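Long-range contacts in dihydropteroate synthase (Anaplasma phagocytophilum, PDB 6UCZ), which probably catalyses the condensation of 6-hydroxymethyl-dihydropterin pyrophosphate with p-aminobenzoate to give dihydropteroate, a step of folate synthesis: residues T30-I35 / G66-D71; V72-T77 / W90-E95; H238-M243 / E253-T258. All blocks are in the same frame, centred on the assembly; numbering follows the deposited sequence. Where two conformers were deposited one is given.

Interaction 1: residues T30-I35 / G66-D71; sequences TKIVGI and GADVID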
ATOM      1  N   THR A  30      -8.733 -12.056   0.959  1.00 41.91           N
ATOM      2  CA  THR A  30      -7.578 -11.171   0.817  1.00 36.51           C
ATOM      3  C   THR A  30      -7.306 -10.863  -0.649  1.00 32.61           C
ATOM      4  O   THR A  30      -7.263 -11.768  -1.487  1.00 34.37           O
ATOM      5  CB  THR A  30      -6.353 -11.830   1.455  1.00 32.44           C
ATOM      6  OG1 THR A  30      -6.615 -12.069   2.837  1.00 34.40           O
ATOM      7  CG2 THR A  30      -5.119 -10.988   1.293  1.00 30.36           C
ATOM      8  N   LYS A  31      -7.158  -9.573  -0.966  1.00 28.76           N
ATOM      9  CA  LYS A  31      -6.883  -9.148  -2.329  1.00 27.47           C
ATOM     10  C   LYS A  31      -5.390  -8.918  -2.545  1.00 26.63           C
ATOM     11  O   LYS A  31      -4.692  -8.433  -1.655  1.00 30.44           O
ATOM     12  CB  LYS A  31      -7.665  -7.872  -2.660  1.00 27.00           C
ATOM     13  CG  LYS A  31      -9.170  -8.122  -2.824  1.00 42.53           C
ATOM     14  CD  LYS A  31      -9.886  -6.845  -3.242  1.00 53.51           C
ATOM     15  CE  LYS A  31     -11.392  -7.053  -3.434  1.00 63.70           C
ATOM     16  NZ  LYS A  31     -11.735  -8.008  -4.527  1.00 69.65           N
ATOM     17  N   ILE A  32      -4.913  -9.274  -3.739  1.00 25.75           N
ATOM     18  CA  ILE A  32      -3.520  -9.096  -4.127  1.00 24.88           C
ATOM     19  C   ILE A  32      -3.370  -7.740  -4.803  1.00 28.53           C
ATOM     20  O   ILE A  32      -3.978  -7.489  -5.852  1.00 24.22           O
ATOM     21  CB  ILE A  32      -3.053 -10.211  -5.070  1.00 25.84           C
ATOM     22  CG1 ILE A  32      -3.234 -11.589  -4.423  1.00 27.47           C
ATOM     23  CG2 ILE A  32      -1.594  -9.980  -5.451  1.00 25.57           C
ATOM     24  CD1 ILE A  32      -2.944 -12.735  -5.363  1.00 28.87           C
ATOM     25  N   VAL A  33      -2.544  -6.877  -4.219  1.00 23.55           N
ATOM     26  CA  VAL A  33      -2.236  -5.568  -4.781  1.00 26.84           C
ATOM     27  C   VAL A  33      -0.833  -5.669  -5.367  1.00 26.45           C
ATOM     28  O   VAL A  33       0.169  -5.646  -4.637  1.00 26.79           O
ATOM     29  CB  VAL A  33      -2.340  -4.468  -3.724  1.00 26.59           C
ATOM     30  CG1 VAL A  33      -2.024  -3.097  -4.323  1.00 27.58           C
ATOM     31  CG2 VAL A  33      -3.721  -4.491  -3.079  1.00 26.30           C
ATOM     32  N   GLY A  34      -0.759  -5.773  -6.691  1.00 26.61           N
ATOM     33  CA  GLY A  34       0.526  -5.890  -7.361  1.00 28.50           C
ATOM     34  C   GLY A  34       1.203  -4.536  -7.502  1.00 24.60           C
ATOM     35  O   GLY A  34       0.585  -3.557  -7.938  1.00 28.07           O
ATOM     36  N   ILE A  35       2.488  -4.493  -7.167  1.00 28.87           N
ATOM     37  CA  ILE A  35       3.254  -3.252  -7.175  1.00 34.39           C
ATOM     38  C   ILE A  35       3.770  -2.993  -8.584  1.00 34.71           C
ATOM     39  O   ILE A  35       4.432  -3.847  -9.188  1.00 29.25           O
ATOM     40  CB  ILE A  35       4.411  -3.317  -6.165  1.00 33.88           C
ATOM     41  CG1 ILE A  35       3.879  -3.424  -4.737  1.00 24.93           C
ATOM     42  CG2 ILE A  35       5.355  -2.113  -6.325  1.00 34.27           C
ATOM     43  CD1 ILE A  35       4.958  -3.835  -3.722  1.00 24.99           C
ATOM     44  N   GLY A  66      -2.652 -13.020 -11.674  1.00 33.99           N
ATOM     45  CA  GLY A  66      -3.726 -13.046 -10.708  1.00 34.50           C
ATOM     46  C   GLY A  66      -3.886 -11.838  -9.797  1.00 33.80           C
ATOM     47  O   GLY A  66      -4.565 -11.957  -8.760  1.00 29.83           O
ATOM     48  N   ALA A  67      -3.295 -10.693 -10.139  1.00 31.14           N
ATOM     49  CA  ALA A  67      -3.478  -9.500  -9.323  1.00 36.16           C
ATOM     50  C   ALA A  67      -4.944  -9.095  -9.300  1.00 32.70           C
ATOM     51  O   ALA A  67      -5.647  -9.178 -10.312  1.00 30.09           O
ATOM     52  CB  ALA A  67      -2.630  -8.345  -9.860  1.00 25.90           C
ATOM     53  N   ASP A  68      -5.410  -8.688  -8.125  1.00 34.00           N
ATOM     54  CA  ASP A  68      -6.726  -8.079  -7.974  1.00 33.66           C
ATOM     55  C   ASP A  68      -6.693  -6.575  -8.200  1.00 29.63           C
ATOM     56  O   ASP A  68      -7.680  -6.001  -8.680  1.00 26.76           O
ATOM     57  CB  ASP A  68      -7.270  -8.392  -6.580  1.00 33.64           C
ATOM     58  CG  ASP A  68      -7.416  -9.887  -6.348  1.00 37.83           C
ATOM     59  OD1 ASP A  68      -8.178 -10.529  -7.103  1.00 33.82           O
ATOM     60  OD2 ASP A  68      -6.718 -10.435  -5.462  1.00 28.31           O
ATOM     61  N   VAL A  69      -5.580  -5.936  -7.842  1.00 30.80           N
ATOM     62  CA  VAL A  69      -5.364  -4.496  -7.993  1.00 31.34           C
ATOM     63  C   VAL A  69      -3.938  -4.287  -8.485  1.00 27.71           C
ATOM     64  O   VAL A  69      -3.024  -5.012  -8.075  1.00 25.60           O
ATOM     65  CB  VAL A  69      -5.570  -3.730  -6.661  1.00 25.74           C
ATOM     66  CG1 VAL A  69      -5.535  -2.208  -6.889  1.00 29.98           C
ATOM     67  CG2 VAL A  69      -6.883  -4.141  -5.976  1.00 25.88           C
ATOM     68  N   ILE A  70      -3.741  -3.307  -9.371  1.00 26.25           N
ATOM     69  CA  ILE A  70      -2.407  -2.859  -9.767  0.58 23.80           C
ATOM     70  C   ILE A  70      -2.159  -1.509  -9.104  1.00 29.50           C
ATOM     71  O   ILE A  70      -2.880  -0.538  -9.373  1.00 29.50           O
ATOM     72  CB  ILE A  70      -2.260  -2.741 -11.292  0.58 31.26           C
ATOM     73  CG1 ILE A  70      -2.738  -4.008 -12.002  0.58 32.44           C
ATOM     74  CG2 ILE A  70      -0.811  -2.423 -11.650  0.58 30.41           C
ATOM     75  CD1 ILE A  70      -1.884  -5.222 -11.726  0.58 31.13           C
ATOM     76  N   ASP A  71      -1.138  -1.445  -8.255  1.00 27.78           N
ATOM     77  CA  ASP A  71      -0.773  -0.226  -7.540  1.00 29.81           C
ATOM     78  C   ASP A  71       0.350   0.472  -8.303  1.00 30.14           C
ATOM     79  O   ASP A  71       1.488  -0.006  -8.314  1.00 31.83           O
ATOM     80  CB  ASP A  71      -0.353  -0.553  -6.108  1.00 25.02           C
ATOM     81  CG  ASP A  71      -0.065   0.684  -5.277  1.00 33.59           C
ATOM     82  OD1 ASP A  71      -0.922   1.590  -5.251  1.00 34.45           O
ATOM     83  OD2 ASP A  71       1.005   0.736  -4.617  1.00 39.55           O
TER
HETATM   84  O   HOH W   1      -7.257 -13.140  -4.540  1.00 51.21           O
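Asp68 brings its carboxylate to Ile32 by a chi1 of -60°, which holds CG beside its own backbone N. OD2 then accepts the Ile32 N-H in a nearly straight bond, with 2.8 Å between Asp68 OD2 and Ile32 N. The bond uses the anti lone pair of OD2. The pair sits near the start of strands 31-37 and 69-73, parallel neighbours in the TIM barrel of this enzyme. Helix 52-64 lies between them in a beta-alpha-beta crossover, and Gly66, with positive phi, is the C-prime residue of the Schellman motif that ends this helix. Ile32 O is gripped twice: Asp68 N lies 2.9 Å and Val69 N 3.0 Å from it, both in the carbonyl plane. The ladder runs on from Gly34 N to Val69 O (2.8 Å) and from Asp71 N to Gly34 O (2.7 Å). Val33, Ile35, Val69 and Asp71 point to one face of the sheet. Val33 has CG1 anti to the backbone N (chi1 -180°), and this methyl packs on Asp71 CB at 3.5 Å. The Asp71 carboxylate pairs with Arg274 and bonds to Ser112 and Asn133. Arg274 and Asn133 bind the pterin ligand, so Asp71 is second-shell. The Ile32 side chain packs on Val278, Thr281 and Ile285 of helix 278-290, and Ile32 CD1 lies 3.8 Å from Gly66 O.

Interaction 2: residues V72-T77 / W90-E95; sequences VGAEST and WSRLKE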
ATOM      1  N   VAL A  72       0.032   1.607  -8.924  1.00 32.32           N
ATOM      2  CA  VAL A  72       0.966   2.322  -9.787  1.00 32.69           C
ATOM      3  C   VAL A  72       1.580   3.477  -9.004  1.00 30.87           C
ATOM      4  O   VAL A  72       0.868   4.355  -8.499  1.00 29.40           O
ATOM      5  CB  VAL A  72       0.274   2.841 -11.054  1.00 32.38           C
ATOM      6  CG1 VAL A  72       1.318   3.397 -12.028  1.00 29.59           C
ATOM      7  CG2 VAL A  72      -0.595   1.745 -11.700  1.00 32.38           C
ATOM      8  N   GLY A  73       2.906   3.509  -8.947  1.00 31.94           N
ATOM      9  CA  GLY A  73       3.595   4.556  -8.223  1.00 28.77           C
ATOM     10  C   GLY A  73       4.789   5.106  -8.970  1.00 37.16           C
ATOM     11  O   GLY A  73       5.485   4.372  -9.679  1.00 41.32           O
ATOM     12  N   ALA A  74       5.028   6.404  -8.829  1.00 38.38           N
ATOM     13  CA  ALA A  74       6.097   7.069  -9.552  1.00 45.12           C
ATOM     14  C   ALA A  74       7.101   7.770  -8.656  1.00 50.80           C
ATOM     15  O   ALA A  74       8.062   8.350  -9.178  1.00 55.51           O
ATOM     16  CB  ALA A  74       5.515   8.099 -10.531  1.00 47.35           C
ATOM     17  N   GLU A  75       6.924   7.740  -7.334  1.00 51.16           N
ATOM     18  CA  GLU A  75       7.864   8.387  -6.422  1.00 54.95           C
ATOM     19  C   GLU A  75       8.487   7.315  -5.544  1.00 61.64           C
ATOM     20  O   GLU A  75       7.821   6.771  -4.656  1.00 56.74           O
ATOM     21  CB  GLU A  75       7.182   9.463  -5.567  1.00 45.53           C
ATOM     22  CG  GLU A  75       8.185  10.372  -4.842  1.00 52.65           C
ATOM     23  CD  GLU A  75       7.542  11.561  -4.140  1.00 60.90           C
ATOM     24  OE1 GLU A  75       6.305  11.572  -3.970  1.00 59.21           O
ATOM     25  OE2 GLU A  75       8.290  12.486  -3.740  1.00 63.42           O
ATOM     26  N   SER A  76       9.770   7.036  -5.768  1.00 71.87           N
ATOM     27  CA  SER A  76      10.487   6.123  -4.893  1.00 80.67           C
ATOM     28  C   SER A  76      10.557   6.707  -3.492  1.00 82.90           C
ATOM     29  O   SER A  76      10.956   7.860  -3.301  1.00 84.98           O
ATOM     30  CB  SER A  76      11.893   5.848  -5.429  1.00 86.51           C
ATOM     31  OG  SER A  76      12.729   5.318  -4.411  1.00 88.08           O
ATOM     32  N   THR A  77      10.157   5.911  -2.509  1.00 81.72           N
ATOM     33  CA  THR A  77      10.179   6.327  -1.117  1.00 82.64           C
ATOM     34  C   THR A  77      11.321   5.658  -0.359  1.00 85.74           C
ATOM     35  O   THR A  77      11.378   5.739   0.874  1.00 81.23           O
ATOM     36  CB  THR A  77       8.821   6.047  -0.472  1.00 77.98           C
ATOM     37  OG1 THR A  77       8.773   6.608   0.845  1.00 81.70           O
ATOM     38  CG2 THR A  77       8.556   4.565  -0.421  1.00 70.26           C
ATOM     39  N   TRP A  90       3.613  13.367 -12.030  1.00 38.65           N
ATOM     40  CA  TRP A  90       2.507  13.175 -12.960  1.00 39.58           C
ATOM     41  C   TRP A  90       2.991  12.932 -14.384  1.00 44.22           C
ATOM     42  O   TRP A  90       2.383  12.142 -15.112  1.00 43.94           O
ATOM     43  CB  TRP A  90       1.553  14.377 -12.937  1.00 43.67           C
ATOM     44  CG  TRP A  90       0.377  14.118 -13.832  1.00 41.60           C
ATOM     45  CD1 TRP A  90       0.028  14.814 -14.960  1.00 42.88           C
ATOM     46  CD2 TRP A  90      -0.552  13.025 -13.732  1.00 37.87           C
ATOM     47  NE1 TRP A  90      -1.085  14.244 -15.540  1.00 45.02           N
ATOM     48  CE2 TRP A  90      -1.455  13.144 -14.808  1.00 42.26           C
ATOM     49  CE3 TRP A  90      -0.723  11.974 -12.818  1.00 35.00           C
ATOM     50  CZ2 TRP A  90      -2.510  12.250 -15.000  1.00 42.78           C
ATOM     51  CZ3 TRP A  90      -1.769  11.083 -13.014  1.00 33.99           C
ATOM     52  CH2 TRP A  90      -2.648  11.229 -14.099  1.00 37.61           C
ATOM     53  N   SER A  91       4.074  13.594 -14.805  1.00 43.10           N
ATOM     54  CA  SER A  91       4.576  13.356 -16.158  1.00 49.38           C
ATOM     55  C   SER A  91       5.043  11.910 -16.350  1.00 51.11           C
ATOM     56  O   SER A  91       4.995  11.394 -17.472  1.00 56.57           O
ATOM     57  CB  SER A  91       5.692  14.349 -16.503  1.00 50.30           C
ATOM     58  OG  SER A  91       6.899  14.037 -15.839  1.00 63.69           O
ATOM     59  N   ARG A  92       5.483  11.235 -15.282  1.00 41.90           N
ATOM     60  CA  ARG A  92       5.830   9.823 -15.430  1.00 54.11           C
ATOM     61  C   ARG A  92       4.589   8.953 -15.538  1.00 54.76           C
ATOM     62  O   ARG A  92       4.607   7.935 -16.237  1.00 69.31           O
ATOM     63  CB  ARG A  92       6.677   9.322 -14.256  1.00 47.15           C
ATOM     64  CG  ARG A  92       8.050   9.943 -14.088  1.00 54.07           C
ATOM     65  CD  ARG A  92       8.637   9.500 -12.746  1.00 55.97           C
ATOM     66  NE  ARG A  92       9.999   9.981 -12.530  1.00 63.81           N
ATOM     67  CZ  ARG A  92      10.786   9.586 -11.530  1.00 64.91           C
ATOM     68  NH1 ARG A  92      12.014  10.075 -11.421  1.00 62.84           N
ATOM     69  NH2 ARG A  92      10.346   8.705 -10.639  1.00 64.51           N
ATOM     70  N   LEU A  93       3.497   9.357 -14.892  1.00 45.84           N
ATOM     71  CA  LEU A  93       2.310   8.522 -14.810  1.00 42.93           C
ATOM     72  C   LEU A  93       1.385   8.684 -16.013  1.00 51.98           C
ATOM     73  O   LEU A  93       0.739   7.710 -16.417  1.00 50.45           O
ATOM     74  CB  LEU A  93       1.539   8.846 -13.524  1.00 35.10           C
ATOM     75  CG  LEU A  93       2.250   8.543 -12.195  1.00 44.18           C
ATOM     76  CD1 LEU A  93       1.600   9.284 -11.024  1.00 34.83           C
ATOM     77  CD2 LEU A  93       2.296   7.050 -11.933  1.00 37.77           C
ATOM     78  N   LYS A  94       1.304   9.890 -16.595  1.00 47.23           N
ATOM     79  CA  LYS A  94       0.255  10.172 -17.573  1.00 44.14           C
ATOM     80  C   LYS A  94       0.458   9.393 -18.870  1.00 51.56           C
ATOM     81  O   LYS A  94      -0.502   9.210 -19.625  1.00 61.49           O
ATOM     82  CB  LYS A  94       0.157  11.678 -17.866  1.00 45.91           C
ATOM     83  CG  LYS A  94       1.307  12.268 -18.674  1.00 47.82           C
ATOM     84  CD  LYS A  94       1.037  13.725 -19.035  1.00 53.49           C
ATOM     85  CE  LYS A  94       2.238  14.362 -19.711  1.00 52.63           C
ATOM     86  NZ  LYS A  94       1.943  15.743 -20.177  1.00 56.08           N
ATOM     87  N   GLU A  95       1.681   8.938 -19.149  1.00 47.55           N
ATOM     88  CA  GLU A  95       1.929   8.174 -20.365  1.00 56.28           C
ATOM     89  C   GLU A  95       1.515   6.712 -20.219  1.00 56.68           C
ATOM     90  O   GLU A  95       1.197   6.057 -21.216  1.00 56.96           O
ATOM     91  CB  GLU A  95       3.416   8.238 -20.724  1.00 63.62           C
ATOM     92  CG  GLU A  95       3.965   9.634 -20.964  1.00 77.29           C
ATOM     93  CD  GLU A  95       3.399  10.290 -22.205  1.00 85.84           C
ATOM     94  OE1 GLU A  95       2.977   9.564 -23.135  1.00 89.56           O
ATOM     95  OE2 GLU A  95       3.384  11.538 -22.251  1.00 92.07           O
TER
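Arg92 leans over Ala74 along most of its length. Its CB starts 4.1 Å from Ala74 CB, a loose contact of the Arg92 methylene with the alanine methyl. With chi1 -64°, CG is anti to the carbonyl carbon, and from there the chain runs extended to NE. Arg92 CD passes close to the same residue, 3.8 Å from Ala74 O. Beyond it the guanidinium presents an edge to the carbonyl oxygen, which lies near its plane. Arg92 NH2 at the tip is 2.7 Å from Ala74 O, but the bond is weak because the N-H is badly bent, at 123°. Arg92 also touches Thr39 in a neighbouring loop.

The contact belongs to the TIM barrel. Strand 69-73 gives way at Gly73 to the loop that carries Ala74, and helix 86-93 comes back against the start of this loop. Further along the loop, Thr77 lines the pterin pocket.

Beside Arg92 the packing is apolar. Leu93 CG and CD2 both lie 3.7 Å from Ala74 CB, so this one methyl meets the branch point of the leucine as well as a tip. Leu93 CD2 goes on to meet Val72 CG1 at 3.8 Å. The two side chains run past each other in opposite directions. A chi1 of -172° sets Val72 CG1 anti to the backbone N, and this is the methyl that meets the leucine. The same valine packs on Leu97 and Ile100 of helix 97-106. Leu93 in turn reaches Ile113 of strand 110-115 and Thr120 of helix 118-127.

Interaction 3: residues H238-M243 / E253-T258; sequences HSRKSM and ERDVPT. With PMM (pterin-6-yl-methyl-monophosphate), chain C.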
ATOM      1  N   HIS A 238       4.399  -5.589   3.205  1.00 21.08           N
ATOM      2  CA  HIS A 238       5.582  -6.224   3.772  1.00 23.46           C
ATOM      3  C   HIS A 238       6.595  -6.643   2.717  1.00 27.71           C
ATOM      4  O   HIS A 238       7.715  -7.018   3.074  1.00 27.98           O
ATOM      5  CB  HIS A 238       5.165  -7.463   4.582  1.00 21.06           C
ATOM      6  CG  HIS A 238       4.442  -8.496   3.763  1.00 24.66           C
ATOM      7  ND1 HIS A 238       3.277  -8.218   3.074  1.00 25.36           N
ATOM      8  CD2 HIS A 238       4.717  -9.800   3.523  1.00 24.48           C
ATOM      9  CE1 HIS A 238       2.871  -9.305   2.440  1.00 26.62           C
ATOM     10  NE2 HIS A 238       3.724 -10.282   2.701  1.00 26.02           N
ATOM     11  N   SER A 239       6.222  -6.584   1.439  1.00 21.10           N
ATOM     12  CA  SER A 239       6.956  -7.279   0.389  1.00 24.99           C
ATOM     13  C   SER A 239       8.377  -6.753   0.231  1.00 26.34           C
ATOM     14  O   SER A 239       8.578  -5.575  -0.057  1.00 23.68           O
ATOM     15  CB  SER A 239       6.188  -7.166  -0.926  1.00 22.93           C
ATOM     16  OG  SER A 239       6.835  -7.903  -1.933  1.00 24.18           O
ATOM     17  N   ARG A 240       9.365  -7.641   0.406  1.00 22.20           N
ATOM     18  CA  ARG A 240      10.784  -7.351   0.228  1.00 26.55           C
ATOM     19  C   ARG A 240      11.307  -6.289   1.198  1.00 23.48           C
ATOM     20  O   ARG A 240      12.427  -5.807   1.023  1.00 27.02           O
ATOM     21  CB  ARG A 240      11.103  -6.912  -1.211  1.00 28.33           C
ATOM     22  CG  ARG A 240      10.692  -7.905  -2.311  1.00 29.88           C
ATOM     23  CD  ARG A 240      11.075  -7.364  -3.677  1.00 28.75           C
ATOM     24  NE  ARG A 240      10.705  -8.291  -4.738  1.00 33.38           N
ATOM     25  CZ  ARG A 240      10.829  -8.034  -6.032  1.00 32.60           C
ATOM     26  NH1 ARG A 240      11.310  -6.868  -6.437  1.00 35.83           N
ATOM     27  NH2 ARG A 240      10.466  -8.944  -6.922  1.00 28.82           N
ATOM     28  N   LYS A 241      10.557  -5.959   2.246  1.00 20.88           N
ATOM     29  CA  LYS A 241      10.934  -4.856   3.133  1.00 24.71           C
ATOM     30  C   LYS A 241      12.137  -5.233   4.000  1.00 31.68           C
ATOM     31  O   LYS A 241      12.438  -6.410   4.229  1.00 24.64           O
ATOM     32  CB  LYS A 241       9.744  -4.463   4.008  1.00 28.40           C
ATOM     33  CG  LYS A 241       8.582  -3.787   3.218  1.00 30.43           C
ATOM     34  CD  LYS A 241       8.608  -2.293   3.454  1.00 30.76           C
ATOM     35  CE  LYS A 241       7.716  -1.461   2.518  1.00 27.83           C
ATOM     36  NZ  LYS A 241       6.365  -1.334   3.050  1.00 27.91           N
ATOM     37  N   SER A 242      12.840  -4.204   4.479  1.00 26.62           N
ATOM     38  CA  SER A 242      14.053  -4.440   5.247  1.00 25.24           C
ATOM     39  C   SER A 242      13.785  -5.206   6.536  1.00 23.76           C
ATOM     40  O   SER A 242      14.733  -5.736   7.128  1.00 31.09           O
ATOM     41  CB  SER A 242      14.744  -3.107   5.554  1.00 29.91           C
ATOM     42  OG  SER A 242      13.930  -2.327   6.389  1.00 35.74           O
ATOM     43  N   MET A 243      12.522  -5.294   6.981  1.00 23.82           N
ATOM     44  CA  MET A 243      12.208  -6.150   8.124  1.00 28.60           C
ATOM     45  C   MET A 243      12.736  -7.575   7.923  1.00 34.56           C
ATOM     46  O   MET A 243      13.073  -8.261   8.897  1.00 34.81           O
ATOM     47  CB  MET A 243      10.702  -6.155   8.392  1.00 27.01           C
ATOM     48  CG  MET A 243       9.844  -6.794   7.266  1.00 32.06           C
ATOM     49  SD  MET A 243       8.053  -6.607   7.467  1.00 29.34           S
ATOM     50  CE  MET A 243       7.785  -7.618   8.923  1.00 31.68           C
ATOM     51  N   GLU A 253      16.559 -12.086  -2.461  1.00 51.64           N
ATOM     52  CA  GLU A 253      15.950 -13.388  -2.230  1.00 45.34           C
ATOM     53  C   GLU A 253      14.709 -13.297  -1.348  1.00 45.58           C
ATOM     54  O   GLU A 253      14.305 -14.294  -0.752  1.00 39.06           O
ATOM     55  CB  GLU A 253      16.968 -14.337  -1.596  1.00 52.23           C
ATOM     56  CG  GLU A 253      18.269 -14.441  -2.359  1.00 63.52           C
ATOM     57  CD  GLU A 253      18.055 -14.925  -3.779  1.00 76.15           C
ATOM     58  OE1 GLU A 253      17.158 -15.774  -3.987  1.00 78.01           O
ATOM     59  OE2 GLU A 253      18.773 -14.450  -4.686  1.00 81.90           O
ATOM     60  N   ARG A 254      14.042 -12.140  -1.309  1.00 38.94           N
ATOM     61  CA  ARG A 254      13.021 -11.936  -0.292  1.00 24.37           C
ATOM     62  C   ARG A 254      11.615 -12.323  -0.723  1.00 23.07           C
ATOM     63  O   ARG A 254      10.713 -12.313   0.125  1.00 29.67           O
ATOM     64  CB  ARG A 254      13.015 -10.480   0.184  1.00 28.46           C
ATOM     65  CG  ARG A 254      14.217 -10.143   1.077  1.00 26.87           C
ATOM     66  CD  ARG A 254      14.126  -8.688   1.611  1.00 29.60           C
ATOM     67  NE  ARG A 254      15.267  -8.381   2.468  1.00 31.07           N
ATOM     68  CZ  ARG A 254      15.650  -7.151   2.783  1.00 39.36           C
ATOM     69  NH1 ARG A 254      14.982  -6.106   2.300  1.00 34.59           N
ATOM     70  NH2 ARG A 254      16.703  -6.969   3.573  1.00 35.71           N
ATOM     71  N   ASP A 255      11.393 -12.676  -1.995  1.00 30.13           N
ATOM     72  CA  ASP A 255      10.024 -12.963  -2.427  1.00 27.31           C
ATOM     73  C   ASP A 255       9.461 -14.223  -1.753  1.00 25.72           C
ATOM     74  O   ASP A 255       8.295 -14.237  -1.334  1.00 28.82           O
ATOM     75  CB  ASP A 255       9.975 -13.069  -3.950  1.00 28.71           C
ATOM     76  CG  ASP A 255       9.927 -11.690  -4.632  1.00 29.47           C
ATOM     77  OD1 ASP A 255       9.475 -10.710  -3.994  1.00 23.67           O
ATOM     78  OD2 ASP A 255      10.363 -11.575  -5.791  1.00 29.30           O
ATOM     79  N   VAL A 256      10.269 -15.266  -1.593  1.00 29.91           N
ATOM     80  CA  VAL A 256       9.789 -16.486  -0.933  1.00 26.16           C
ATOM     81  C   VAL A 256       9.536 -16.206   0.552  1.00 27.10           C
ATOM     82  O   VAL A 256       8.447 -16.535   1.053  1.00 25.17           O
ATOM     83  CB  VAL A 256      10.755 -17.664  -1.153  1.00 30.95           C
ATOM     84  CG1 VAL A 256      10.343 -18.830  -0.298  1.00 38.84           C
ATOM     85  CG2 VAL A 256      10.768 -18.062  -2.609  1.00 31.47           C
ATOM     86  N   PRO A 257      10.478 -15.608   1.304  1.00 28.66           N
ATOM     87  CA  PRO A 257      10.134 -15.207   2.683  1.00 31.08           C
ATOM     88  C   PRO A 257       8.923 -14.296   2.768  1.00 27.74           C
ATOM     89  O   PRO A 257       8.132 -14.405   3.718  1.00 26.52           O
ATOM     90  CB  PRO A 257      11.412 -14.497   3.170  1.00 29.08           C
ATOM     91  CG  PRO A 257      12.500 -15.142   2.389  1.00 34.36           C
ATOM     92  CD  PRO A 257      11.911 -15.382   1.025  1.00 28.66           C
ATOM     93  N   THR A 258       8.757 -13.380   1.810  1.00 24.51           N
ATOM     94  CA  THR A 258       7.560 -12.541   1.806  1.00 27.08           C
ATOM     95  C   THR A 258       6.300 -13.390   1.741  1.00 18.57           C
ATOM     96  O   THR A 258       5.342 -13.161   2.496  1.00 22.33           O
ATOM     97  CB  THR A 258       7.630 -11.553   0.634  1.00 29.24           C
ATOM     98  OG1 THR A 258       8.698 -10.632   0.881  1.00 28.51           O
ATOM     99  CG2 THR A 258       6.304 -10.777   0.429  1.00 17.69           C
TER
HETATM  100  N5  PMM C 301       5.324   0.774   0.899  1.00 23.60           N
HETATM  101  C6  PMM C 301       5.922   1.452  -0.087  1.00 27.14           C
HETATM  102  C7  PMM C 301       5.193   2.263  -0.938  1.00 21.05           C
HETATM  103  N8  PMM C 301       3.871   2.450  -0.850  1.00 23.12           N
HETATM  104  N1  PMM C 301       1.917   1.946   0.214  1.00 21.58           N
HETATM  105  C2  PMM C 301       1.266   1.309   1.179  1.00 23.88           C
HETATM  106  N2  PMM C 301      -0.055   1.477   1.313  1.00 21.81           N
HETATM  107  N3  PMM C 301       1.883   0.483   2.079  1.00 19.77           N
HETATM  108  C4  PMM C 301       3.233   0.217   2.111  1.00 21.14           C
HETATM  109  O4  PMM C 301       3.718  -0.519   2.970  1.00 28.24           O
HETATM  110  C4A PMM C 301       3.998   0.908   1.051  1.00 22.95           C
HETATM  111  C8A PMM C 301       3.283   1.766   0.139  1.00 22.85           C
HETATM  112  C9  PMM C 301       7.422   1.319  -0.164  1.00 33.17           C
HETATM  113  O10 PMM C 301       7.758  -0.005  -0.627  1.00 46.55           O
HETATM  114  PA  PMM C 301       8.359  -0.281  -2.104  1.00 48.26           P
HETATM  115  O1P PMM C 301       8.769  -1.763  -2.073  1.00 53.73           O
HETATM  116  O2P PMM C 301       9.639   0.532  -2.237  1.00 53.51           O
HETATM  117  O3P PMM C 301       7.338   0.039  -3.144  1.00 45.81           O
HETATM  118  O   HOH W   2       7.037 -10.292  -3.315  1.00 24.35           O
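Arg240 meets Asp255 side-on, with one nitrogen to each oxygen. Arg240 NE lies 2.8 Å from Asp255 OD1 in a nearly straight bond, and Arg240 NH2 lies 2.9 Å from Asp255 OD2. The guanidinium and carboxylate planes are turned 39° from each other. The fit is therefore not flat: Asp255 OD1 lies in the guanidinium plane, but NE meets it out of the carboxylate plane, on the syn side, while OD2 uses its syn lone pair. Water 2 bridges OD1 to Ser239 OG, which also bonds to His276.

Arg254, next to Asp255 in the chain, reaches back to the loop. Its guanidinium has Arg240 O at an edge, 2.9 Å from Arg254 NH1, and Lys241 O over a face. NH1 stands above the Arg240 carbonyl plane. These residues join the loop after strand 235-236 to the start of helix 255-267 in the TIM barrel. The loop makes a type II turn from His238 to Lys241, with Arg240 at positive phi. Arg240 N donates a nearly straight hydrogen bond to Thr258 OG1, 3.1 Å away, and that hydroxyl donates to Arg254 O.

His238 turns a ring edge to Thr258 O, but its NE2 bond there is weak and Ser262 is the stronger partner. Lys241 CB points away from 253-258. The chain bends at chi2 (-103°) and chi4, and Lys241 NZ bonds to pterin N5 at 3.2 Å and to the carbonyl oxygens of Gly237 and Leu208.

Interactions 1 and 2 share strand 69-73 and follow each other directly in the sequence. Interaction 1 joins two sheet neighbours in the buried barrel wall, mainly by backbone bonds, with one carboxylate bond at the start. Interaction 2 is also buried but lies farther from the centre, where the end of that strand and its loop meet a helix. Its chemistry is mainly apolar, with one weak polar bond. Interaction 3 is partly buried, its nearest atoms about 5 Å from interaction 1. It relies on charged side chains and turn geometry. One segment of each reaches the pterin site: Ile35 lies near it, Thr77 touches the ligand but is outside the contact, and Lys241 hydrogen-bonds the ligand.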